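Local coordinates for beta-agarase (Persicobacter, PDB 6AII), which is a GH16-family beta-agarase that yields neoagarobiose, probably by hydrolysing the beta-1,4 linkages of agarose, at residues G112-P117 and V135-D140; F51-W56 and K281-I286; Y204-N207 and D211-G214; G153-P158 and W168-I173. All coordinates share one frame; numbering follows the deposited sequence.

Overall arrangement
Interactions 1 and 2 meet on one sheet, where strands 132-139 and 280-287 are neighbours and their backbones are directly hydrogen-bonded. Both are partly buried: interaction 1 combines a single histidine-carboxylate bond with a light apolar touch, whereas interaction 2 is apolar and aromatic. Interactions 3 and 4 form a second pair, with centres about 9 Å apart, and join through Tyr204 with Ile173 and through Trp212 with Lys171. These two contacts are the more buried. Interaction 3 packs a tyrosine edge against an indole beside a carboxylate; interaction 4 fits a methyl among backbone carbonyls and a shared water. Interaction 3 lies across the chain's centre from interactions 1 and 2.

Interaction 1 (G112-P117 and V135-D140); sequences GHVQYP and VWMISD
His113 and Asp140 share a hydrogen bond although the segments carrying them do not pair as strands; their nearest CA atoms, those of His113 and Ser139, are 8.6 Å apart. The donor His113 NE2 lies 2.7 Å from Asp140 OD1, and the bond is nearly straight at 163°. Asp140 OD1 sits in the imidazole plane at the ring's edge and is approached on its syn side, slightly out of the carboxylate plane. The two flat groups are nevertheless strongly twisted, by 61°. The His113 ring reaches over the intervening strand 280-287, whose Lys281 it touches. That strand explains the gap: its backbone bonds Val114 through Met280 and Ile138 through Lys281, so the contact bridges from the loop after strand 97-110 to the end of strand 132-139, past strand 280-287 of the beta-sandwich (jelly-roll) fold of GH16 enzymes. Deeper in, the two side chains cross at about a right angle where Val114 CG2 meets Met137 SD at 3.8 Å. Met137 CG lies anti to the carbonyl carbon (chi1 -54°) and the chain runs on extended through chi2, which brings SD to the valine methyl. Ile146 of strand 144-151 and Leu282 pack against the same methionine. Val114 also rests on Val320 of the opposing sheet.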
# COMPACT_ATOMS: atom_id res chain seq x y z
N GLY A 112 14.74 6.65 -1.85
CA GLY A 112 15.04 6.11 -3.14
C GLY A 112 13.82 5.89 -4.02
O GLY A 112 12.66 6.15 -3.59
N HIS A 113 14.13 5.49 -5.25
CA HIS A 113 13.16 5.18 -6.24
C HIS A 113 13.33 3.76 -6.77
O HIS A 113 14.43 3.17 -6.79
CB HIS A 113 13.21 6.14 -7.45
CG HIS A 113 12.88 7.55 -7.13
ND1 HIS A 113 13.77 8.39 -6.48
CD2 HIS A 113 11.80 8.29 -7.44
CE1 HIS A 113 13.20 9.59 -6.33
NE2 HIS A 113 12.00 9.56 -6.94
N VAL A 114 12.24 3.24 -7.33
CA VAL A 114 12.31 2.06 -8.16
C VAL A 114 11.75 2.36 -9.55
O VAL A 114 10.98 3.30 -9.74
CB VAL A 114 11.57 0.88 -7.52
CG1 VAL A 114 12.09 0.57 -6.13
CG2 VAL A 114 10.10 1.14 -7.45
N GLN A 115 12.18 1.56 -10.51
CA GLN A 115 11.69 1.61 -11.88
C GLN A 115 11.75 0.21 -12.48
O GLN A 115 12.68 -0.61 -12.14
CB GLN A 115 12.56 2.59 -12.69
CG GLN A 115 12.18 2.69 -14.14
CD GLN A 115 12.98 3.77 -14.83
OE1 GLN A 115 14.21 3.81 -14.70
NE2 GLN A 115 12.28 4.62 -15.57
N TYR A 116 10.85 -0.08 -13.40
CA TYR A 116 10.79 -1.36 -14.03
C TYR A 116 12.15 -1.66 -14.68
O TYR A 116 12.79 -0.69 -15.12
CB TYR A 116 9.73 -1.43 -15.13
CG TYR A 116 10.06 -0.68 -16.40
CD1 TYR A 116 9.83 0.67 -16.48
CD2 TYR A 116 10.73 -1.31 -17.43
CE1 TYR A 116 10.21 1.40 -17.60
CE2 TYR A 116 11.13 -0.59 -18.55
CZ TYR A 116 10.86 0.75 -18.63
OH TYR A 116 11.21 1.52 -19.74
N PRO A 117 12.51 -2.90 -14.83
CA PRO A 117 11.97 -4.12 -14.22
C PRO A 117 12.36 -4.18 -12.73
O PRO A 117 13.55 -4.06 -12.29
CB PRO A 117 12.53 -5.31 -15.03
CG PRO A 117 13.87 -4.78 -15.51
CD PRO A 117 13.75 -3.27 -15.58
N VAL A 135 0.31 0.29 1.20
CA VAL A 135 1.64 0.13 0.63
C VAL A 135 1.50 0.48 -0.86
O VAL A 135 0.75 -0.17 -1.59
CB VAL A 135 2.21 -1.29 0.78
CG1 VAL A 135 3.64 -1.33 0.26
CG2 VAL A 135 2.15 -1.78 2.20
N TRP A 136 2.18 1.54 -1.31
CA TRP A 136 1.94 2.01 -2.65
C TRP A 136 3.15 2.79 -3.15
O TRP A 136 4.04 3.05 -2.39
CB TRP A 136 0.64 2.80 -2.76
CG TRP A 136 0.51 3.98 -1.84
CD1 TRP A 136 0.39 3.97 -0.48
CD2 TRP A 136 0.47 5.35 -2.24
NE1 TRP A 136 0.24 5.25 0.01
CE2 TRP A 136 0.30 6.10 -1.06
CE3 TRP A 136 0.58 5.97 -3.49
CZ2 TRP A 136 0.15 7.48 -1.10
CZ3 TRP A 136 0.44 7.33 -3.52
CH2 TRP A 136 0.31 8.07 -2.33
N MET A 137 3.13 3.10 -4.43
CA MET A 137 4.29 3.74 -5.03
C MET A 137 3.79 4.87 -5.94
O MET A 137 2.75 4.73 -6.59
CB MET A 137 5.06 2.70 -5.86
CG MET A 137 5.43 1.47 -5.03
SD MET A 137 6.77 0.50 -5.80
CE MET A 137 5.92 -0.06 -7.25
N ILE A 138 4.55 5.95 -6.04
CA ILE A 138 4.08 7.05 -6.93
C ILE A 138 5.29 7.82 -7.48
O ILE A 138 6.33 7.90 -6.84
CB ILE A 138 3.11 8.02 -6.23
CG1 ILE A 138 2.48 8.97 -7.25
CG2 ILE A 138 3.74 8.75 -5.11
CD1 ILE A 138 1.09 9.36 -6.91
N SER A 139 5.10 8.23 -8.73
CA SER A 139 6.13 9.06 -9.41
C SER A 139 6.22 10.45 -8.78
O SER A 139 5.31 10.95 -8.13
CB SER A 139 5.82 9.08 -10.89
OG SER A 139 4.63 9.83 -11.14
N ASP A 140 7.38 11.09 -8.97
CA ASP A 140 7.61 12.37 -8.35
C ASP A 140 6.61 13.43 -8.82
O ASP A 140 6.28 14.33 -8.03
CB ASP A 140 9.00 12.91 -8.68
CG ASP A 140 10.15 12.20 -8.03
OD1 ASP A 140 9.92 11.26 -7.22
OD2 ASP A 140 11.31 12.59 -8.33

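Interaction 2 (F51-W56 and K281-I286); sequences FWHNSW and KLIINI
This is a small apolar contact, an isoleucine methyl against aromatic rings, made where the loop between strands 48-49 and 62-64 folds over strand 280-287 of the GH16 sandwich. Ile283 does the touching with one atom, CD1, at the end of a side chain stretched beyond CG1 (chi2 -173°). It comes to 3.9 Å from Trp52 CZ3, on the six-membered ring of the indole. The same methyl lies near the plane of the His53 imidazole, at its edge, 4.3 Å from His53 CD2. Neither pair involves a hydrogen bond, so shape and van der Waals contact carry the meeting.

Within the loop both faces of the indole are met by other rings. His53 NE2 lies 3.2 Å above one face of the Trp52 ring, and Trp56 CE3 is 3.5 Å above the opposite face, both offset toward the rim. Trp56 is brought back by an Asx turn, in which Trp56 N donates to Asn54 OD1 at 3.0 Å, in the carbonyl plane. Trp64 adds a further ring beside Trp52 and Trp56. Strand 280-287 itself runs between strands 97-110 and 132-139. Trp52 consequently rests also on Cys107 and Trp136 of those neighbours, Ile283 packs beside Trp136 and Ile138, and Leu282 and Ile284 reach strand 312-325 of the other sheet.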
# COMPACT_ATOMS: atom_id res chain seq x y z
N PHE A 51 7.67 10.94 7.42
CA PHE A 51 6.53 11.73 7.12
C PHE A 51 6.13 11.55 5.67
O PHE A 51 6.84 10.94 4.86
CB PHE A 51 6.85 13.22 7.40
CG PHE A 51 5.62 14.02 7.74
CD1 PHE A 51 4.99 13.83 8.97
CD2 PHE A 51 5.07 14.91 6.84
CE1 PHE A 51 3.82 14.53 9.28
CE2 PHE A 51 3.88 15.59 7.15
CZ PHE A 51 3.31 15.45 8.38
N TRP A 52 5.02 12.22 5.29
CA TRP A 52 4.61 12.43 3.92
C TRP A 52 5.66 13.28 3.17
O TRP A 52 6.49 13.87 3.84
CB TRP A 52 3.23 13.08 3.97
CG TRP A 52 2.62 13.51 2.68
CD1 TRP A 52 2.29 14.78 2.28
CD2 TRP A 52 2.10 12.64 1.68
NE1 TRP A 52 1.70 14.75 1.04
CE2 TRP A 52 1.55 13.45 0.67
CE3 TRP A 52 2.08 11.25 1.52
CZ2 TRP A 52 0.94 12.92 -0.47
CZ3 TRP A 52 1.52 10.74 0.37
CH2 TRP A 52 0.96 11.56 -0.61
N HIS A 53 5.54 13.37 1.86
CA HIS A 53 6.60 13.99 1.07
C HIS A 53 6.48 15.53 1.10
O HIS A 53 7.37 16.18 0.55
CB HIS A 53 6.69 13.30 -0.30
CG HIS A 53 5.46 13.35 -1.11
ND1 HIS A 53 5.01 14.53 -1.66
CD2 HIS A 53 4.58 12.39 -1.45
CE1 HIS A 53 3.89 14.29 -2.34
NE2 HIS A 53 3.63 12.98 -2.23
N ASN A 54 5.50 16.11 1.77
CA ASN A 54 5.44 17.56 2.07
C ASN A 54 4.73 17.76 3.41
O ASN A 54 4.53 16.77 4.16
CB ASN A 54 4.87 18.33 0.86
CG ASN A 54 3.44 17.92 0.55
OD1 ASN A 54 2.61 17.83 1.47
ND2 ASN A 54 3.17 17.62 -0.71
N SER A 55 4.34 19.01 3.77
CA SER A 55 3.92 19.25 5.11
C SER A 55 2.42 18.90 5.30
O SER A 55 1.95 18.89 6.43
CB SER A 55 4.18 20.69 5.51
OG SER A 55 3.40 21.53 4.70
N TRP A 56 1.69 18.57 4.24
CA TRP A 56 0.28 18.14 4.37
C TRP A 56 0.17 16.97 5.36
O TRP A 56 0.95 16.04 5.23
CB TRP A 56 -0.25 17.67 3.03
CG TRP A 56 -1.71 17.34 3.05
CD1 TRP A 56 -2.73 18.12 3.47
CD2 TRP A 56 -2.27 16.12 2.58
NE1 TRP A 56 -3.92 17.47 3.28
CE2 TRP A 56 -3.68 16.25 2.70
CE3 TRP A 56 -1.74 14.96 2.05
CZ2 TRP A 56 -4.55 15.24 2.33
CZ3 TRP A 56 -2.61 13.97 1.65
CH2 TRP A 56 -3.99 14.10 1.81
N LYS A 281 8.67 6.47 -5.78
CA LYS A 281 9.02 6.30 -4.36
C LYS A 281 8.01 5.31 -3.76
O LYS A 281 6.88 5.26 -4.27
CB LYS A 281 8.96 7.60 -3.57
CG LYS A 281 10.07 8.59 -3.96
CD LYS A 281 10.00 9.87 -3.19
CE LYS A 281 11.15 10.79 -3.59
NZ LYS A 281 11.12 11.98 -2.71
N LEU A 282 8.44 4.59 -2.73
CA LEU A 282 7.56 3.70 -1.97
C LEU A 282 7.00 4.50 -0.79
O LEU A 282 7.73 5.19 -0.06
CB LEU A 282 8.37 2.48 -1.53
CG LEU A 282 7.63 1.48 -0.64
CD1 LEU A 282 6.53 0.79 -1.41
CD2 LEU A 282 8.63 0.46 -0.11
N ILE A 283 5.68 4.35 -0.55
CA ILE A 283 5.01 4.96 0.52
C ILE A 283 4.33 3.85 1.34
O ILE A 283 3.66 2.98 0.76
CB ILE A 283 3.97 6.00 -0.02
CG1 ILE A 283 4.68 7.02 -0.93
CG2 ILE A 283 3.21 6.67 1.13
CD1 ILE A 283 3.85 8.18 -1.39
N ILE A 284 4.51 3.90 2.65
CA ILE A 284 3.77 3.00 3.57
C ILE A 284 3.11 3.90 4.62
O ILE A 284 3.76 4.71 5.25
CB ILE A 284 4.66 1.97 4.24
CG1 ILE A 284 5.47 1.22 3.18
CG2 ILE A 284 3.77 1.05 5.08
CD1 ILE A 284 6.20 0.02 3.73
N ASN A 285 1.80 3.79 4.74
CA ASN A 285 1.14 4.69 5.65
C ASN A 285 -0.18 4.11 6.14
O ASN A 285 -0.73 3.12 5.59
CB ASN A 285 0.84 6.07 5.02
CG ASN A 285 -0.37 6.05 4.11
OD1 ASN A 285 -0.31 5.58 2.99
ND2 ASN A 285 -1.51 6.56 4.55
N ILE A 286 -0.71 4.78 7.17
CA ILE A 286 -2.05 4.52 7.63
C ILE A 286 -2.85 5.83 7.53
O ILE A 286 -2.26 6.91 7.50
CB ILE A 286 -2.11 3.96 9.06
CG1 ILE A 286 -1.62 4.97 10.11
CG2 ILE A 286 -1.35 2.61 9.11
CD1 ILE A 286 -1.61 4.48 11.56

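Interaction 3 (Y204-N207 and D211-G214); sequences YYEN and DWAG
Tyr204 and Trp212 form the close-packed half of this contact, crossing at about a right angle. Tyr204 CE2 is 4.0 Å from Trp212 CZ2 and equally far from Trp212 CH2. The indole carbon CZ2 lies in the plane of the phenol ring, at its edge, while the tyrosine approaches the indole obliquely. Extended with CG anti to the backbone N (chi1 -179°), Tyr204 enters the interior beside Leu175 and Ile233. Trp212 also touches Ile173 and Ile233, and its NE1 bonds Lys171 O, which fixes the indole from another edge.

The looser side belongs to Glu206, which is partly exposed. Its OE2 lies near the indole plane, 3.9 Å from Trp212 CH2, with the carboxylate turned 75° from that ring. The same oxygen accepts a 2.6 Å bond from Tyr204 OH, on its anti lone pair. Glu206 and Trp212 lie in the connection from strand 203-204 to strand 217-225, which turns back on itself here; an Asx turn at Asp211, with Ala213 N bonded to Asp211 OD1 at 2.9 Å, shapes the returning arm. Arg209 adds a cation-pi contact to the indole. A carboxylate facing the C-H rim of an indole probably gains from that rim's slight positive polarity, and the phenol bond keeps the oxygen there.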
# COMPACT_ATOMS: atom_id res chain seq x y z
N TYR A 204 -9.25 -7.83 -4.20
CA TYR A 204 -8.92 -9.25 -3.90
C TYR A 204 -9.49 -9.66 -2.55
O TYR A 204 -9.36 -8.96 -1.53
CB TYR A 204 -7.39 -9.42 -3.83
CG TYR A 204 -6.96 -10.84 -3.55
CD1 TYR A 204 -6.88 -11.72 -4.58
CD2 TYR A 204 -6.76 -11.26 -2.25
CE1 TYR A 204 -6.55 -13.05 -4.36
CE2 TYR A 204 -6.38 -12.58 -2.01
CZ TYR A 204 -6.28 -13.44 -3.08
OH TYR A 204 -6.03 -14.77 -2.87
N TYR A 205 -10.09 -10.87 -2.50
CA TYR A 205 -10.45 -11.47 -1.20
C TYR A 205 -10.54 -12.99 -1.42
O TYR A 205 -10.44 -13.45 -2.53
CB TYR A 205 -11.71 -10.90 -0.53
CG TYR A 205 -13.02 -11.31 -1.17
CD1 TYR A 205 -13.45 -10.71 -2.34
CD2 TYR A 205 -13.80 -12.28 -0.56
CE1 TYR A 205 -14.65 -11.10 -2.94
CE2 TYR A 205 -15.02 -12.63 -1.12
CZ TYR A 205 -15.46 -12.00 -2.26
OH TYR A 205 -16.64 -12.34 -2.90
N GLU A 206 -10.58 -13.72 -0.32
CA GLU A 206 -10.66 -15.19 -0.30
C GLU A 206 -11.86 -15.59 0.54
O GLU A 206 -12.03 -15.12 1.69
CB GLU A 206 -9.39 -15.75 0.30
CG GLU A 206 -8.19 -15.50 -0.56
CD GLU A 206 -6.90 -15.96 0.10
OE1 GLU A 206 -6.98 -16.59 1.15
OE2 GLU A 206 -5.84 -15.65 -0.43
N ASN A 207 -12.71 -16.46 -0.05
CA ASN A 207 -13.81 -17.01 0.70
C ASN A 207 -13.32 -17.60 2.02
O ASN A 207 -12.35 -18.41 2.00
CB ASN A 207 -14.50 -18.12 -0.12
CG ASN A 207 -15.65 -18.82 0.60
OD1 ASN A 207 -15.49 -19.63 1.56
ND2 ASN A 207 -16.83 -18.45 0.18
N ASP A 211 -10.34 -11.10 7.48
CA ASP A 211 -9.50 -9.94 7.56
C ASP A 211 -8.04 -10.41 7.43
O ASP A 211 -7.78 -11.62 7.47
CB ASP A 211 -9.64 -9.21 8.90
CG ASP A 211 -9.22 -10.08 10.09
OD1 ASP A 211 -8.03 -10.19 10.38
OD2 ASP A 211 -10.13 -10.80 10.60
N TRP A 212 -7.12 -9.44 7.36
CA TRP A 212 -5.70 -9.69 7.15
C TRP A 212 -4.90 -9.22 8.37
O TRP A 212 -3.67 -8.94 8.23
CB TRP A 212 -5.25 -9.01 5.85
CG TRP A 212 -5.92 -9.56 4.64
CD1 TRP A 212 -7.17 -9.26 4.22
CD2 TRP A 212 -5.44 -10.63 3.80
NE1 TRP A 212 -7.50 -9.99 3.13
CE2 TRP A 212 -6.46 -10.85 2.84
CE3 TRP A 212 -4.24 -11.34 3.71
CZ2 TRP A 212 -6.38 -11.82 1.89
CZ3 TRP A 212 -4.15 -12.31 2.73
CH2 TRP A 212 -5.19 -12.53 1.82
N ALA A 213 -5.57 -9.04 9.50
CA ALA A 213 -4.97 -8.34 10.59
C ALA A 213 -4.42 -9.23 11.70
O ALA A 213 -4.05 -8.67 12.72
CB ALA A 213 -5.97 -7.36 11.21
N GLY A 214 -4.48 -10.53 11.61
CA GLY A 214 -4.05 -11.33 12.79
C GLY A 214 -2.68 -11.96 12.70
O GLY A 214 -2.32 -12.73 13.59

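Interaction 4 (G153-P158 and W168-I173); sequences GGLGDP and WFAKHI
Two backbones come close at a single point here, where the CA atoms of Gly153 and Ala170 are only 5.3 Å apart. Gly153 leads out of strand 144-151 into a loop with a positive phi of 87°, a conformation that favours glycine, while Ala170 belongs to the short helix that begins at residue 167. The chain then leaves this helix for strand 173-181, so the contact ties together the two ends of a connection between neighbouring strands. Strand 144-151 carries the Glu-Ile-Asp-Ile-Cys-Glu sequence that matches the GH16 active-site signature.

The alanine methyl makes the contact. Ala170 CB points to the glycine loop and sits 3.2 Å from Gly153 O, a tight approach, with Gly154 O farther away at 4.0 Å. Leu155 closes over it: with CG anti to the carbonyl carbon (chi1 -62°), its CD2 reaches 3.9 Å from Ala170 CB. Gly154 O is also held by Asn166 ND2, and Asp211 lies against the same alanine. Farther along the second segment, His172 CE1 lies over the centre of the Trp168 ring, with the imidazole tilted against the indole.

A water stitches the backbones together beside the methyl. It donates to Gly153 O at 2.6 Å and to Ala170 O at 3.0 Å. Both of its hydrogens are thereby spent on carbonyls of two buried residues, which implies that the water supplies the polar link between segments that share no direct hydrogen bond.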
# COMPACT_ATOMS: atom_id res chain seq x y z
N GLY A 153 -8.01 -2.97 7.52
CA GLY A 153 -7.76 -3.31 8.89
C GLY A 153 -8.70 -4.40 9.43
O GLY A 153 -9.03 -5.40 8.75
N GLY A 154 -9.12 -4.19 10.65
CA GLY A 154 -9.85 -5.19 11.39
C GLY A 154 -11.33 -4.89 11.52
O GLY A 154 -11.84 -3.96 10.93
N LEU A 155 -12.02 -5.67 12.36
CA LEU A 155 -13.47 -5.52 12.45
C LEU A 155 -13.90 -4.59 13.59
O LEU A 155 -15.08 -4.27 13.64
CB LEU A 155 -14.06 -6.92 12.67
CG LEU A 155 -13.81 -7.92 11.57
CD1 LEU A 155 -14.45 -9.26 11.95
CD2 LEU A 155 -14.37 -7.45 10.24
N GLY A 156 -13.01 -4.24 14.49
CA GLY A 156 -13.26 -3.40 15.60
C GLY A 156 -13.85 -4.17 16.78
O GLY A 156 -13.98 -5.41 16.75
N ASP A 157 -14.14 -3.43 17.81
CA ASP A 157 -14.81 -3.97 19.01
C ASP A 157 -16.30 -4.14 18.69
O ASP A 157 -16.84 -3.60 17.74
CB ASP A 157 -14.64 -3.02 20.21
CG ASP A 157 -13.26 -3.01 20.86
OD1 ASP A 157 -12.37 -3.84 20.46
OD2 ASP A 157 -13.05 -2.15 21.76
N PRO A 158 -16.98 -4.96 19.55
CA PRO A 158 -18.41 -5.18 19.35
C PRO A 158 -19.15 -3.85 19.39
O PRO A 158 -18.69 -2.89 19.99
CB PRO A 158 -18.80 -6.08 20.54
CG PRO A 158 -17.55 -6.85 20.86
CD PRO A 158 -16.40 -5.90 20.52
N TRP A 168 -16.99 -5.80 5.05
CA TRP A 168 -16.67 -5.85 3.61
C TRP A 168 -15.27 -5.35 3.36
O TRP A 168 -14.46 -5.85 2.55
CB TRP A 168 -17.72 -5.07 2.74
CG TRP A 168 -17.44 -5.09 1.25
CD1 TRP A 168 -18.09 -5.92 0.36
CD2 TRP A 168 -16.50 -4.34 0.46
NE1 TRP A 168 -17.60 -5.72 -0.89
CE2 TRP A 168 -16.64 -4.77 -0.89
CE3 TRP A 168 -15.55 -3.36 0.69
CZ2 TRP A 168 -15.88 -4.26 -1.94
CZ3 TRP A 168 -14.78 -2.86 -0.33
CH2 TRP A 168 -14.92 -3.32 -1.65
N PHE A 169 -14.89 -4.23 3.99
CA PHE A 169 -13.69 -3.60 3.76
C PHE A 169 -12.55 -4.48 4.29
O PHE A 169 -11.59 -4.63 3.58
CB PHE A 169 -13.65 -2.19 4.35
CG PHE A 169 -14.72 -1.33 3.73
CD1 PHE A 169 -14.48 -0.67 2.54
CD2 PHE A 169 -15.95 -1.25 4.32
CE1 PHE A 169 -15.49 0.08 1.96
CE2 PHE A 169 -16.97 -0.53 3.70
CZ PHE A 169 -16.72 0.11 2.54
N ALA A 170 -12.72 -5.08 5.46
CA ALA A 170 -11.57 -5.73 6.10
C ALA A 170 -11.16 -6.96 5.29
O ALA A 170 -10.02 -7.39 5.42
CB ALA A 170 -11.94 -6.13 7.53
N LYS A 171 -12.04 -7.58 4.55
CA LYS A 171 -11.66 -8.84 3.95
C LYS A 171 -10.83 -8.66 2.67
O LYS A 171 -10.25 -9.62 2.17
CB LYS A 171 -12.88 -9.69 3.67
CG LYS A 171 -13.74 -9.25 2.51
CD LYS A 171 -15.04 -10.07 2.47
CE LYS A 171 -15.94 -9.67 1.33
NZ LYS A 171 -17.12 -10.60 1.35
N HIS A 172 -10.79 -7.45 2.14
CA HIS A 172 -10.19 -7.20 0.85
C HIS A 172 -8.76 -6.66 0.95
O HIS A 172 -8.26 -6.17 1.99
CB HIS A 172 -11.00 -6.20 0.06
CG HIS A 172 -12.32 -6.64 -0.38
ND1 HIS A 172 -13.43 -6.43 0.41
CD2 HIS A 172 -12.74 -7.32 -1.43
CE1 HIS A 172 -14.44 -6.96 -0.18
NE2 HIS A 172 -14.08 -7.49 -1.32
N ILE A 173 -8.05 -6.90 -0.13
CA ILE A 173 -6.80 -6.15 -0.46
C ILE A 173 -7.04 -5.57 -1.86
O ILE A 173 -7.19 -6.32 -2.82
CB ILE A 173 -5.54 -7.01 -0.37
CG1 ILE A 173 -5.26 -7.51 1.05
CG2 ILE A 173 -4.31 -6.20 -0.84
CD1 ILE A 173 -4.21 -8.60 1.13
O HOH W 1 -7.63 -6.74 7.05